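Local atomic coordinates of putative transcriptional regulator (Bacillus cytotoxicus NVH 391-98, PDB entry 3K4H), a protein that probably regulates transcription as a LacI-family regulator whose periplasmic-binding-protein-like sensor core holds a glucose-containing glycan. Residues D114-A119 and R149-S154; S178-V183 and L208-K213; A198-I203 and S226-L231; L240-V245 and L279-C284; D244-Q249 and I272-K277. One frame throughout, in Å; residues are numbered along the deposited sequence.

In the fold
From the N terminus, contact 1 closes first, joining the helices that start at residues 115 and 144 beside the glycan. Contacts 2 and 3 follow and cross: residues 178-183 reach 208-213, while 198-203, lying between these segments, reaches on to 226-231, and both contacts use helix 201-213. Contact 4 closes the longer loop from 240-245 to 279-284, adding the antiparallel edge to the mixed sheet. Contact 5, from 244-249 to 272-277, lies within that loop and shares Asp244 and Val245 with it; it ties together two passages between the two sheets. Contacts 1 and 3 share one glucose, and contacts 3 and 4 meet on neighbouring strands.

Contact 1 (D114-A119 and R149-S154); sequences DNYTAA and RLAGMS. With GLC (alpha-D-glucopyranose), chain C; GLC (alpha-D-glucopyranose), chain B.
Two N-H groups of one guanidinium converge on a single amide oxygen: Asn115 OD1 lies 2.7 Å from Arg149 NH2 and 2.9 Å from Arg149 NE. This side-on grip belongs to the glycan pocket of the periplasmic-binding-protein-like fold, where helix segments 115-119 and 149-154 cross at -42°. The amide and guanidinium planes stand 80° apart, and both nitrogens approach the oxygen from the same face of the amide, through bent bonds. Asparagine suits the place because its other end is a donor: Asn115 ND2 gives a fairly straight bond to O6 of the chain C glucose, at 3.1 Å. Arg149, extended from CG to NE, carries N-H groups to the chain B glucose, whose O6 is 2.8 Å from NH1 and also bonded to NH2. These bonds help fix the rotation of both sugar-binding groups.

Farther along, small residues, Ala119 and Gly152, let the segment axes approach to 7.0 Å. Ala119 CB rests against the backbone of Arg149. With CG anti to the backbone N (chi1 178°), Tyr116 lays its ring over Gly152, while its hydroxyl bonds Asp155. Gly152 CA sits 3.9 Å from the Tyr116 ring centroid, a CH-pi contact over one face.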
# COMPACT_ATOMS: atom_id res chain seq x y z
N ASP A 114 1.72 3.66 3.81
CA ASP A 114 1.21 4.15 2.54
C ASP A 114 1.28 5.66 2.55
O ASP A 114 0.25 6.36 2.69
CB ASP A 114 -0.22 3.68 2.29
CG ASP A 114 -0.74 4.08 0.94
OD1 ASP A 114 -1.90 3.76 0.64
OD2 ASP A 114 -0.00 4.74 0.17
N ASN A 115 2.50 6.16 2.43
CA ASN A 115 2.80 7.57 2.51
C ASN A 115 2.05 8.41 1.49
O ASN A 115 1.66 9.54 1.78
CB ASN A 115 4.29 7.75 2.34
CG ASN A 115 5.03 7.48 3.60
OD1 ASN A 115 4.63 7.95 4.66
ND2 ASN A 115 6.11 6.70 3.52
N TYR A 116 1.84 7.86 0.30
CA TYR A 116 1.08 8.56 -0.71
C TYR A 116 -0.29 8.89 -0.17
O TYR A 116 -0.71 10.05 -0.19
CB TYR A 116 0.96 7.76 -2.00
CG TYR A 116 0.14 8.47 -3.04
CD1 TYR A 116 0.72 9.37 -3.92
CD2 TYR A 116 -1.24 8.25 -3.12
CE1 TYR A 116 -0.07 10.02 -4.87
CE2 TYR A 116 -2.00 8.89 -4.04
CZ TYR A 116 -1.42 9.77 -4.91
OH TYR A 116 -2.22 10.39 -5.82
N THR A 117 -0.98 7.88 0.34
CA THR A 117 -2.31 8.09 0.88
C THR A 117 -2.33 8.88 2.19
O THR A 117 -3.27 9.65 2.43
CB THR A 117 -3.04 6.76 1.04
OG1 THR A 117 -2.94 6.05 -0.20
CG2 THR A 117 -4.50 7.00 1.38
N ALA A 118 -1.31 8.72 3.04
CA ALA A 118 -1.32 9.48 4.28
C ALA A 118 -1.34 10.97 3.91
O ALA A 118 -2.20 11.70 4.40
CB ALA A 118 -0.17 9.13 5.17
N ALA A 119 -0.45 11.38 2.99
CA ALA A 119 -0.32 12.78 2.56
C ALA A 119 -1.55 13.27 1.81
O ALA A 119 -1.98 14.40 2.00
CB ALA A 119 0.93 12.98 1.71
N ARG A 149 5.25 11.64 -0.17
CA ARG A 149 4.50 12.61 0.62
C ARG A 149 4.21 13.86 -0.20
O ARG A 149 3.05 14.31 -0.25
CB ARG A 149 5.19 12.90 1.94
CG ARG A 149 4.88 11.82 2.93
CD ARG A 149 5.55 11.97 4.25
NE ARG A 149 5.47 10.71 4.98
CZ ARG A 149 6.23 10.36 6.02
NH1 ARG A 149 7.13 11.19 6.49
NH2 ARG A 149 6.08 9.18 6.58
N LEU A 150 5.22 14.38 -0.90
CA LEU A 150 4.95 15.35 -1.93
C LEU A 150 3.86 14.92 -2.91
O LEU A 150 2.93 15.67 -3.16
CB LEU A 150 6.20 15.72 -2.71
CG LEU A 150 5.94 16.87 -3.67
CD1 LEU A 150 5.29 18.06 -2.95
CD2 LEU A 150 7.22 17.32 -4.35
N ALA A 151 3.98 13.72 -3.46
CA ALA A 151 3.11 13.28 -4.56
C ALA A 151 1.65 13.26 -4.14
O ALA A 151 0.80 13.74 -4.86
CB ALA A 151 3.56 11.93 -5.08
N GLY A 152 1.37 12.71 -2.97
CA GLY A 152 0.02 12.64 -2.41
C GLY A 152 -0.63 13.98 -2.12
O GLY A 152 -1.81 14.15 -2.38
N MSE A 153 0.12 14.93 -1.58
CA MSE A 153 -0.47 16.22 -1.29
C MSE A 153 -0.71 17.00 -2.60
O MSE A 153 -1.74 17.68 -2.78
CB MSE A 153 0.41 17.02 -0.32
CG MSE A 153 1.07 18.24 -0.93
SE MSE A 153 1.26 19.69 0.35
CE MSE A 153 1.51 21.14 -0.92
N SER A 154 0.26 16.87 -3.50
CA SER A 154 0.24 17.47 -4.81
C SER A 154 -1.00 17.03 -5.61
O SER A 154 -1.74 17.88 -6.12
CB SER A 154 1.55 17.16 -5.54
OG SER A 154 1.48 17.49 -6.91
C1 GLC C . 11.54 6.11 7.38
C2 GLC C . 12.31 5.46 6.25
C3 GLC C . 11.51 5.71 4.98
C4 GLC C . 10.09 5.14 5.11
C5 GLC C . 9.42 5.65 6.36
C6 GLC C . 8.10 4.92 6.54
O2 GLC C . 13.58 6.06 6.15
O3 GLC C . 12.27 5.21 3.90
O4 GLC C . 9.24 5.62 4.11
O5 GLC C . 10.26 5.50 7.50
O6 GLC C . 7.10 5.88 6.29
C1 GLC B . 12.49 10.90 9.32
C2 GLC B . 13.58 9.91 8.95
C3 GLC B . 13.17 9.14 7.71
C4 GLC B . 11.89 8.41 8.08
C5 GLC B . 10.78 9.44 8.30
C6 GLC B . 9.49 8.74 8.77
O1 GLC B . 12.56 12.00 8.44
O2 GLC B . 14.77 10.60 8.68
O3 GLC B . 14.21 8.27 7.32
O4 GLC B . 11.50 7.50 7.08
O5 GLC B . 11.17 10.39 9.28
O6 GLC B . 8.33 9.44 8.38

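Contact 2 (S178-V183 and L208-K213); sequences SGQQAV and LSALSK
Helices 178-183 and 208-213 run broadly the same way, their axes crossing at -43° with a closest approach of 8.2 Å. The backbones come nearest at Gln180 and Ala210, whose CA atoms are 5.1 Å apart.

Ala210 is the pivot of the packing. Its single methyl points at the other helix and is met from several directions: Ala210 CB is 3.7 Å from Gln180 CA, 3.8 Å from Gln180 CG and 3.6 Å from Val183 CB. A residue this short suits the crossing point, since it fills the interface while letting the backbones approach. Gln180 offers only the aliphatic base of its side chain here; CG stands beside the backbone N, and beyond it the chain, bent at chi2, carries the amide away from the methyl. One turn later, Val183 points toward the partner helix with CG1 anti to its own N (chi1 162°). Both methyls touch Ala210 CB as well as Leu211 CD1, the closest approach to the leucine being 3.6 Å from Val183 CG1 to Leu211 CD1. Valine, branched close to the backbone, gives a broad apolar surface without a long reach. No hydrogen bond joins the segments, so the contact rests on van der Waals packing.

Both helices belong to the alternating parallel beta-alpha run of the C-terminal lobe: helix 176-187 leads from strand 169-171 to strand 195-198, and helix 201-213 continues to strand 223-227. Leu211 also packs on Val222, just before that last strand, while Gly179 meets Ile203 near the start of helix 201-213.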
# COMPACT_ATOMS: atom_id res chain seq x y z
N SER A 178 15.88 23.75 9.84
CA SER A 178 15.24 23.62 8.56
C SER A 178 13.85 24.25 8.61
O SER A 178 13.47 25.02 7.73
CB SER A 178 15.14 22.15 8.19
OG SER A 178 16.37 21.68 7.66
N GLY A 179 13.11 23.91 9.66
CA GLY A 179 11.81 24.50 9.93
C GLY A 179 11.85 26.01 10.04
O GLY A 179 10.90 26.68 9.63
N GLN A 180 12.94 26.56 10.58
CA GLN A 180 13.07 28.00 10.73
C GLN A 180 13.36 28.70 9.42
O GLN A 180 12.90 29.82 9.21
CB GLN A 180 14.13 28.36 11.77
CG GLN A 180 13.73 28.01 13.19
CD GLN A 180 14.92 27.58 14.04
OE1 GLN A 180 16.07 27.89 13.74
NE2 GLN A 180 14.63 26.83 15.11
N GLN A 181 14.15 28.07 8.55
CA GLN A 181 14.52 28.71 7.29
C GLN A 181 13.32 28.63 6.35
O GLN A 181 13.06 29.55 5.57
CB GLN A 181 15.75 28.06 6.67
CG GLN A 181 16.99 28.03 7.58
CD GLN A 181 18.14 27.17 7.02
OE1 GLN A 181 18.39 26.06 7.50
NE2 GLN A 181 18.82 27.69 6.01
N ALA A 182 12.58 27.53 6.46
CA ALA A 182 11.35 27.36 5.72
C ALA A 182 10.36 28.49 6.03
O ALA A 182 9.79 29.10 5.12
CB ALA A 182 10.74 26.02 6.02
N VAL A 183 10.17 28.77 7.32
CA VAL A 183 9.26 29.82 7.73
C VAL A 183 9.77 31.14 7.20
O VAL A 183 9.00 31.95 6.74
CB VAL A 183 9.05 29.84 9.26
CG1 VAL A 183 8.47 31.14 9.72
CG2 VAL A 183 8.11 28.71 9.66
N LEU A 208 6.84 25.81 13.98
CA LEU A 208 6.18 26.41 15.14
C LEU A 208 6.97 27.49 15.85
O LEU A 208 6.45 28.55 16.12
CB LEU A 208 5.88 25.35 16.16
CG LEU A 208 4.47 24.88 16.38
CD1 LEU A 208 4.55 23.93 17.54
CD2 LEU A 208 3.59 26.09 16.76
N SER A 209 8.21 27.23 16.21
CA SER A 209 8.92 28.24 16.96
C SER A 209 9.15 29.44 16.06
O SER A 209 9.09 30.57 16.52
CB SER A 209 10.25 27.71 17.51
OG SER A 209 10.29 26.30 17.44
N ALA A 210 9.41 29.20 14.79
CA ALA A 210 9.80 30.27 13.90
C ALA A 210 8.61 31.16 13.64
O ALA A 210 8.72 32.38 13.61
CB ALA A 210 10.33 29.69 12.60
N LEU A 211 7.46 30.53 13.49
CA LEU A 211 6.22 31.22 13.24
C LEU A 211 5.87 32.07 14.47
O LEU A 211 5.29 33.16 14.36
CB LEU A 211 5.16 30.18 12.94
CG LEU A 211 4.30 30.24 11.67
CD1 LEU A 211 4.99 30.79 10.48
CD2 LEU A 211 3.81 28.85 11.35
N SER A 212 6.26 31.58 15.64
CA SER A 212 5.97 32.28 16.87
C SER A 212 6.98 33.37 17.13
O SER A 212 6.65 34.36 17.77
CB SER A 212 5.91 31.32 18.04
OG SER A 212 4.69 30.62 18.01
N LYS A 213 8.21 33.19 16.67
CA LYS A 213 9.17 34.27 16.83
C LYS A 213 8.72 35.46 15.98
O LYS A 213 8.97 36.60 16.33
CB LYS A 213 10.59 33.82 16.48
CG LYS A 213 11.69 34.70 17.06
CD LYS A 213 13.06 34.39 16.43
CE LYS A 213 14.24 34.72 17.35
NZ LYS A 213 14.10 36.04 18.07

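Contact 3 (A198-I203 and S226-L231); sequences ATDDLI and SFNNAL. With GLC (alpha-D-glucopyranose), chain B.
The end of strand 195-198 and the turn after it run alongside the end of strand 223-227, with CA atoms 4.4 Å apart at Ala198 and Ser226 and 4.9 Å apart at Asp200 and Phe227. Asp201 carries most of the side-chain contact. Its CG, beside the backbone N and anti to the carbonyl carbon (chi1 -81°), turns the carboxylate into the bend at 228-230, where an acid suits the place because OD2 accepts from Ala230 N at 2.7 Å. That donor comes on the anti side, 19° out of the carboxylate plane. Asp201 N adds a weak bond to Phe227 O, and Asp201 OD1 pairs with Thr242 OG1 of the next strand.

Asp200 divides its oxygens: OD2 caps helix 201-213 by accepting from Leu202 N at 2.6 Å, while OD1 takes the O1 hydroxyl of the chain B glucose at 2.7 Å and a bond from Asn25. The capping bond thus helps position the carboxylate that meets the sugar. The Asn228 side chain lies beside the same glucose. Phe227 presents its ring edge to Ala198 O and makes a cation-pi contact with Arg149.

These pieces form one beta-alpha-beta unit, strands 195-198 and 223-227 linked by helix 201-213, with the sugar at the strands' C-terminal ends and strand 241-244 next in the sheet.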
# COMPACT_ATOMS: atom_id res chain seq x y z
N ALA A 198 4.49 19.41 7.05
CA ALA A 198 5.87 19.06 7.30
C ALA A 198 5.98 17.56 7.29
O ALA A 198 5.17 16.88 7.88
CB ALA A 198 6.27 19.60 8.63
N THR A 199 6.98 17.06 6.60
CA THR A 199 7.16 15.61 6.44
C THR A 199 7.86 14.97 7.64
O THR A 199 8.01 13.76 7.69
CB THR A 199 7.93 15.29 5.18
OG1 THR A 199 9.16 16.02 5.18
CG2 THR A 199 7.12 15.67 3.95
N ASP A 200 8.24 15.79 8.63
CA ASP A 200 8.91 15.33 9.85
C ASP A 200 8.68 16.28 11.04
O ASP A 200 8.87 17.49 10.92
CB ASP A 200 10.41 15.21 9.57
CG ASP A 200 11.19 14.65 10.73
OD1 ASP A 200 11.71 13.53 10.56
OD2 ASP A 200 11.29 15.28 11.81
N ASP A 201 8.33 15.73 12.20
CA ASP A 201 8.12 16.50 13.43
C ASP A 201 9.23 17.48 13.78
O ASP A 201 8.96 18.55 14.31
CB ASP A 201 7.84 15.57 14.61
CG ASP A 201 6.38 15.09 14.65
OD1 ASP A 201 5.62 15.47 13.74
OD2 ASP A 201 5.97 14.36 15.57
N LEU A 202 10.48 17.14 13.50
CA LEU A 202 11.58 18.08 13.76
C LEU A 202 11.33 19.38 13.05
O LEU A 202 11.52 20.45 13.63
CB LEU A 202 12.94 17.52 13.37
CG LEU A 202 13.53 16.62 14.45
CD1 LEU A 202 14.96 16.19 14.09
CD2 LEU A 202 13.43 17.26 15.87
N ILE A 203 10.90 19.28 11.80
CA ILE A 203 10.62 20.42 10.95
C ILE A 203 9.35 21.11 11.44
O ILE A 203 9.25 22.33 11.41
CB ILE A 203 10.43 19.98 9.49
CG1 ILE A 203 11.60 19.08 9.05
CG2 ILE A 203 10.30 21.19 8.57
CD1 ILE A 203 11.46 18.47 7.67
N SER A 226 2.16 17.69 10.60
CA SER A 226 3.45 17.08 10.41
C SER A 226 3.34 15.58 10.56
O SER A 226 2.30 15.05 10.74
CB SER A 226 4.44 17.61 11.40
OG SER A 226 5.03 16.56 12.09
N PHE A 227 4.45 14.90 10.50
CA PHE A 227 4.46 13.46 10.47
C PHE A 227 5.32 12.86 11.53
O PHE A 227 6.26 13.43 11.93
CB PHE A 227 5.04 12.99 9.17
CG PHE A 227 4.07 12.76 8.12
CD1 PHE A 227 3.59 11.53 7.89
CD2 PHE A 227 3.69 13.74 7.30
CE1 PHE A 227 2.72 11.34 6.90
CE2 PHE A 227 2.81 13.52 6.33
CZ PHE A 227 2.33 12.33 6.14
N ASN A 228 4.99 11.67 11.95
CA ASN A 228 5.75 10.86 12.89
C ASN A 228 5.48 10.86 14.37
O ASN A 228 5.90 9.99 15.02
CB ASN A 228 7.15 11.39 12.84
CG ASN A 228 7.95 10.92 11.68
OD1 ASN A 228 9.10 11.25 11.57
ND2 ASN A 228 7.36 10.16 10.83
N ASN A 229 4.66 11.70 14.93
CA ASN A 229 4.34 11.52 16.31
C ASN A 229 5.43 11.45 17.34
O ASN A 229 5.39 10.66 18.23
CB ASN A 229 3.45 10.34 16.47
CG ASN A 229 2.73 10.35 17.75
OD1 ASN A 229 2.92 11.21 18.56
ND2 ASN A 229 1.90 9.39 17.94
N ALA A 230 6.40 12.31 17.24
CA ALA A 230 7.45 12.35 18.21
C ALA A 230 6.92 12.77 19.52
O ALA A 230 6.06 13.57 19.62
CB ALA A 230 8.44 13.29 17.81
N LEU A 231 7.50 12.27 20.56
CA LEU A 231 7.02 12.55 21.87
C LEU A 231 7.01 14.01 22.02
O LEU A 231 6.24 14.56 22.72
CB LEU A 231 7.98 11.98 22.86
CG LEU A 231 7.74 12.39 24.29
CD1 LEU A 231 6.70 11.50 24.84
CD2 LEU A 231 8.97 12.25 25.08
C1 GLC B . 12.49 10.90 9.32
C2 GLC B . 13.58 9.91 8.95
C3 GLC B . 13.17 9.14 7.71
C4 GLC B . 11.89 8.41 8.08
C5 GLC B . 10.78 9.44 8.30
C6 GLC B . 9.49 8.74 8.77
O1 GLC B . 12.56 12.00 8.44
O2 GLC B . 14.77 10.60 8.68
O3 GLC B . 14.21 8.27 7.32
O4 GLC B . 11.50 7.50 7.08
O5 GLC B . 11.17 10.39 9.28
O6 GLC B . 8.33 9.44 8.38

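Contact 4 (L240-V245 and L279-C284); sequences LSTVDV and LKRQTC
The antiparallel edge of the mixed sheet is built here, where the chain leaving strand 277-279 runs along strand 241-244. Thr242 and Leu279 are a hydrogen-bonded pair: Thr242 N reaches Leu279 O at 3.1 Å and Leu279 N reaches Thr242 O at 3.0 Å. Their side chains lie side by side on one face, with Thr242 CG2 4.1 Å from Leu279 CD1, while the Thr242 hydroxyl bonds Asp201.

Beyond this pair, side chains take over the work of backbone pairing. Ser241 OG accepts from Arg281 N at 3.1 Å and donates to Thr283 OG1 at 3.0 Å. Ser241 N meets Thr283 OG1 at 2.8 Å in an almost straight bond of 175°. The threonine hydroxyl reaches both because it sits between its own N and carbonyl carbon (chi1 40°). Arg281, bent at chi2 and chi3, turns back so that NE meets Leu240 O at 3.1 Å, from above the carbonyl plane. Leu279 CD1 covers part of one guanidinium face, and Arg281 NH1 bonds Asn229 and Ser233.

Small hydroxyl residues suit this bend because each can accept and donate. With Thr283 OG1 also bonded to Ile224 O, the buried hydroxyls form a short relay that ties the irregular tail to two strands and gives Ser241 N, Arg281 N and Ile224 O hydroxyl partners.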
# COMPACT_ATOMS: atom_id res chain seq x y z
N LEU A 240 1.13 19.53 18.45
CA LEU A 240 1.09 19.36 17.00
C LEU A 240 0.27 18.27 16.42
O LEU A 240 0.41 17.16 16.78
CB LEU A 240 2.47 18.96 16.60
CG LEU A 240 3.40 19.79 15.78
CD1 LEU A 240 4.50 18.89 15.50
CD2 LEU A 240 2.77 20.14 14.55
N SER A 241 -0.55 18.59 15.44
CA SER A 241 -1.22 17.57 14.69
C SER A 241 -0.18 16.87 13.91
O SER A 241 0.64 17.48 13.32
CB SER A 241 -2.17 18.22 13.76
OG SER A 241 -3.00 19.03 14.50
N THR A 242 -0.24 15.57 13.86
CA THR A 242 0.85 14.85 13.30
C THR A 242 0.37 13.54 12.82
O THR A 242 -0.60 13.08 13.28
CB THR A 242 1.82 14.66 14.38
OG1 THR A 242 3.10 14.42 13.85
CG2 THR A 242 1.43 13.56 15.13
N VAL A 243 1.06 12.88 11.94
CA VAL A 243 0.53 11.61 11.56
C VAL A 243 1.34 10.56 12.22
O VAL A 243 2.51 10.53 12.04
CB VAL A 243 0.75 11.38 10.10
CG1 VAL A 243 0.36 10.05 9.74
CG2 VAL A 243 0.03 12.34 9.31
N ASP A 244 0.70 9.68 12.96
CA ASP A 244 1.38 8.60 13.62
C ASP A 244 1.52 7.59 12.58
O ASP A 244 0.64 7.29 11.88
CB ASP A 244 0.62 8.03 14.79
CG ASP A 244 1.43 7.07 15.58
OD1 ASP A 244 2.06 6.21 14.98
OD2 ASP A 244 1.48 7.18 16.78
N VAL A 245 2.69 7.06 12.50
CA VAL A 245 3.18 6.34 11.37
C VAL A 245 3.72 5.01 11.93
O VAL A 245 4.28 4.19 11.21
CB VAL A 245 4.23 7.24 10.70
CG1 VAL A 245 5.66 6.79 10.98
CG2 VAL A 245 3.95 7.41 9.25
N LEU A 279 -3.42 12.24 13.72
CA LEU A 279 -3.88 12.70 15.00
C LEU A 279 -4.04 14.14 14.95
O LEU A 279 -3.09 14.83 14.85
CB LEU A 279 -2.83 12.50 16.03
CG LEU A 279 -2.24 11.14 16.10
CD1 LEU A 279 -1.21 11.17 17.09
CD2 LEU A 279 -3.30 10.26 16.51
N LYS A 280 -5.25 14.63 15.08
CA LYS A 280 -5.43 16.04 15.04
C LYS A 280 -5.36 16.52 16.43
O LYS A 280 -6.15 16.15 17.24
CB LYS A 280 -6.77 16.35 14.47
CG LYS A 280 -7.31 15.25 13.69
CD LYS A 280 -8.19 15.72 12.60
CE LYS A 280 -8.72 14.55 11.89
NZ LYS A 280 -9.55 14.91 10.78
N ARG A 281 -4.36 17.30 16.73
CA ARG A 281 -4.26 17.83 18.04
C ARG A 281 -4.69 19.27 18.01
O ARG A 281 -5.81 19.57 17.78
CB ARG A 281 -2.85 17.68 18.57
CG ARG A 281 -2.27 16.30 18.41
CD ARG A 281 -1.38 15.85 19.57
NE ARG A 281 -0.13 15.24 19.16
CZ ARG A 281 0.23 14.01 19.47
NH1 ARG A 281 1.37 13.55 19.06
NH2 ARG A 281 -0.54 13.25 20.17
N GLN A 282 -3.77 20.16 18.29
CA GLN A 282 -4.06 21.57 18.31
C GLN A 282 -3.56 22.58 17.29
O GLN A 282 -3.66 23.73 17.52
CB GLN A 282 -3.93 22.06 19.71
CG GLN A 282 -5.01 21.43 20.49
CD GLN A 282 -4.60 20.98 21.81
OE1 GLN A 282 -4.26 21.78 22.64
NE2 GLN A 282 -4.64 19.69 22.04
N THR A 283 -2.98 22.17 16.20
CA THR A 283 -2.37 23.11 15.30
C THR A 283 -3.14 23.39 14.08
O THR A 283 -2.63 23.93 13.16
CB THR A 283 -1.02 22.68 14.88
OG1 THR A 283 -1.02 21.28 14.65
CG2 THR A 283 -0.07 22.94 15.94
N CYS A 284 -4.38 23.01 14.05
CA CYS A 284 -5.22 23.27 12.91
C CYS A 284 -6.52 23.98 13.21
O CYS A 284 -7.18 23.66 14.15
CB CYS A 284 -5.47 21.97 12.19
SG CYS A 284 -4.10 21.49 11.36

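Contact 5 (D244-Q249 and I272-K277); sequences DVNIYQ and IIIPHK
Ile274 CG2 packs 3.5 Å from Asn246 CB, the nearest approach of two side chains here. The other branch of the isoleucine reaches the first turn of the helix, where Ile274 CG1 is 4.1 Å from Gln249 CB. A beta-branched residue suits this place, one arm serving the turn and the other the helix. At the far end, Asp244 and Lys277 form an antiparallel hydrogen-bonded pair, Asp244 N to Lys277 O and Lys277 N to Asp244 O both measuring 2.7 Å. Between these ends, His276 CB lies 3.4 Å from Asp244 O, and Val245 packs loosely on the same His276 CB.

The next shell fixes the turn. Asp244 CG is anti to the backbone N (chi1 -171°), and its OD1 accepts from Asn246 N at 2.7 Å, an Asx turn; the other oxygen, OD2, is bonded by Asn229. Asn246 adopts left-handed helical backbone angles, which asparagine tolerates well. Asn113 ND2 bonds both Val245 O and Ile274 O and so spans the two chain passages, while His276 NE2 bonds Glu121.

In this two-lobed fold residues 245-246 lead from strand 241-244 of the mixed sheet to helix 247-264, and residues 274-276 lead from strand 271-273 of the parallel sheet back to strand 277-279. The contact thus lies among the interlobe crossovers, and Asn113 is on the third. Strand 271-273 continues its sheet into the second subunit, pairing antiparallel through Ile273, while Pro275 packs on Ala269 of that subunit.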
# COMPACT_ATOMS: atom_id res chain seq x y z
N ASP A 244 0.70 9.68 12.96
CA ASP A 244 1.38 8.60 13.62
C ASP A 244 1.52 7.59 12.58
O ASP A 244 0.64 7.29 11.88
CB ASP A 244 0.62 8.03 14.79
CG ASP A 244 1.43 7.07 15.58
OD1 ASP A 244 2.06 6.21 14.98
OD2 ASP A 244 1.48 7.18 16.78
N VAL A 245 2.69 7.06 12.50
CA VAL A 245 3.18 6.34 11.37
C VAL A 245 3.72 5.01 11.93
O VAL A 245 4.28 4.19 11.21
CB VAL A 245 4.23 7.24 10.70
CG1 VAL A 245 5.66 6.79 10.98
CG2 VAL A 245 3.95 7.41 9.25
N ASN A 246 3.55 4.81 13.23
CA ASN A 246 3.81 3.53 13.87
C ASN A 246 5.24 3.01 13.74
O ASN A 246 5.45 1.82 13.45
CB ASN A 246 2.84 2.49 13.35
CG ASN A 246 1.85 2.06 14.39
OD1 ASN A 246 2.15 1.20 15.20
ND2 ASN A 246 0.67 2.64 14.36
N ILE A 247 6.19 3.90 14.01
CA ILE A 247 7.59 3.68 13.81
C ILE A 247 8.04 2.31 14.34
O ILE A 247 8.78 1.58 13.66
CB ILE A 247 8.42 4.79 14.47
CG1 ILE A 247 8.09 6.15 13.86
CG2 ILE A 247 9.92 4.52 14.32
CD1 ILE A 247 8.05 7.28 14.87
N TYR A 248 7.59 1.97 15.54
CA TYR A 248 8.03 0.76 16.20
C TYR A 248 7.67 -0.44 15.32
O TYR A 248 8.49 -1.34 15.12
CB TYR A 248 7.33 0.66 17.55
CG TYR A 248 7.52 -0.64 18.29
CD1 TYR A 248 8.51 -0.77 19.25
CD2 TYR A 248 6.70 -1.75 18.03
CE1 TYR A 248 8.69 -1.96 19.95
CE2 TYR A 248 6.87 -2.95 18.71
CZ TYR A 248 7.87 -3.04 19.68
OH TYR A 248 8.08 -4.20 20.37
N GLN A 249 6.45 -0.46 14.81
CA GLN A 249 5.97 -1.61 14.07
C GLN A 249 6.70 -1.69 12.73
O GLN A 249 6.98 -2.79 12.24
CB GLN A 249 4.45 -1.58 13.92
CG GLN A 249 3.79 -2.94 14.07
CD GLN A 249 3.97 -3.61 15.47
OE1 GLN A 249 3.70 -3.01 16.53
NE2 GLN A 249 4.39 -4.89 15.47
N ILE A 272 5.28 -4.81 2.93
CA ILE A 272 4.44 -4.82 4.13
C ILE A 272 4.01 -3.40 4.51
O ILE A 272 4.85 -2.55 4.76
CB ILE A 272 5.17 -5.49 5.33
CG1 ILE A 272 5.58 -6.91 4.91
CG2 ILE A 272 4.28 -5.53 6.54
CD1 ILE A 272 6.14 -7.82 6.01
N ILE A 273 2.71 -3.14 4.53
CA ILE A 273 2.23 -1.78 4.78
C ILE A 273 1.68 -1.64 6.19
O ILE A 273 0.67 -2.27 6.53
CB ILE A 273 1.18 -1.34 3.74
CG1 ILE A 273 1.75 -1.41 2.32
CG2 ILE A 273 0.68 0.08 4.02
CD1 ILE A 273 3.07 -0.68 2.10
N ILE A 274 2.34 -0.81 7.00
CA ILE A 274 1.96 -0.60 8.40
C ILE A 274 1.00 0.60 8.45
O ILE A 274 1.26 1.63 7.82
CB ILE A 274 3.24 -0.34 9.26
CG1 ILE A 274 3.82 -1.62 9.86
CG2 ILE A 274 2.96 0.60 10.42
CD1 ILE A 274 4.41 -2.58 8.86
N PRO A 275 -0.11 0.49 9.20
CA PRO A 275 -1.06 1.59 9.23
C PRO A 275 -0.52 2.85 9.85
O PRO A 275 0.29 2.82 10.79
CB PRO A 275 -2.17 1.06 10.13
CG PRO A 275 -1.99 -0.41 10.16
CD PRO A 275 -0.51 -0.59 10.10
N HIS A 276 -1.02 3.97 9.32
CA HIS A 276 -0.76 5.29 9.85
C HIS A 276 -2.07 5.85 10.43
O HIS A 276 -3.13 5.30 10.17
CB HIS A 276 -0.27 6.19 8.74
CG HIS A 276 -1.28 6.43 7.66
ND1 HIS A 276 -1.44 5.57 6.59
CD2 HIS A 276 -2.19 7.42 7.49
CE1 HIS A 276 -2.40 6.03 5.80
NE2 HIS A 276 -2.87 7.15 6.33
N LYS A 277 -1.99 6.92 11.21
CA LYS A 277 -3.16 7.57 11.79
C LYS A 277 -2.92 9.07 11.89
O LYS A 277 -1.94 9.51 12.48
CB LYS A 277 -3.40 7.03 13.19
CG LYS A 277 -4.84 6.89 13.53
CD LYS A 277 -5.04 7.04 15.02
CE LYS A 277 -6.49 6.74 15.42
NZ LYS A 277 -6.48 5.35 15.94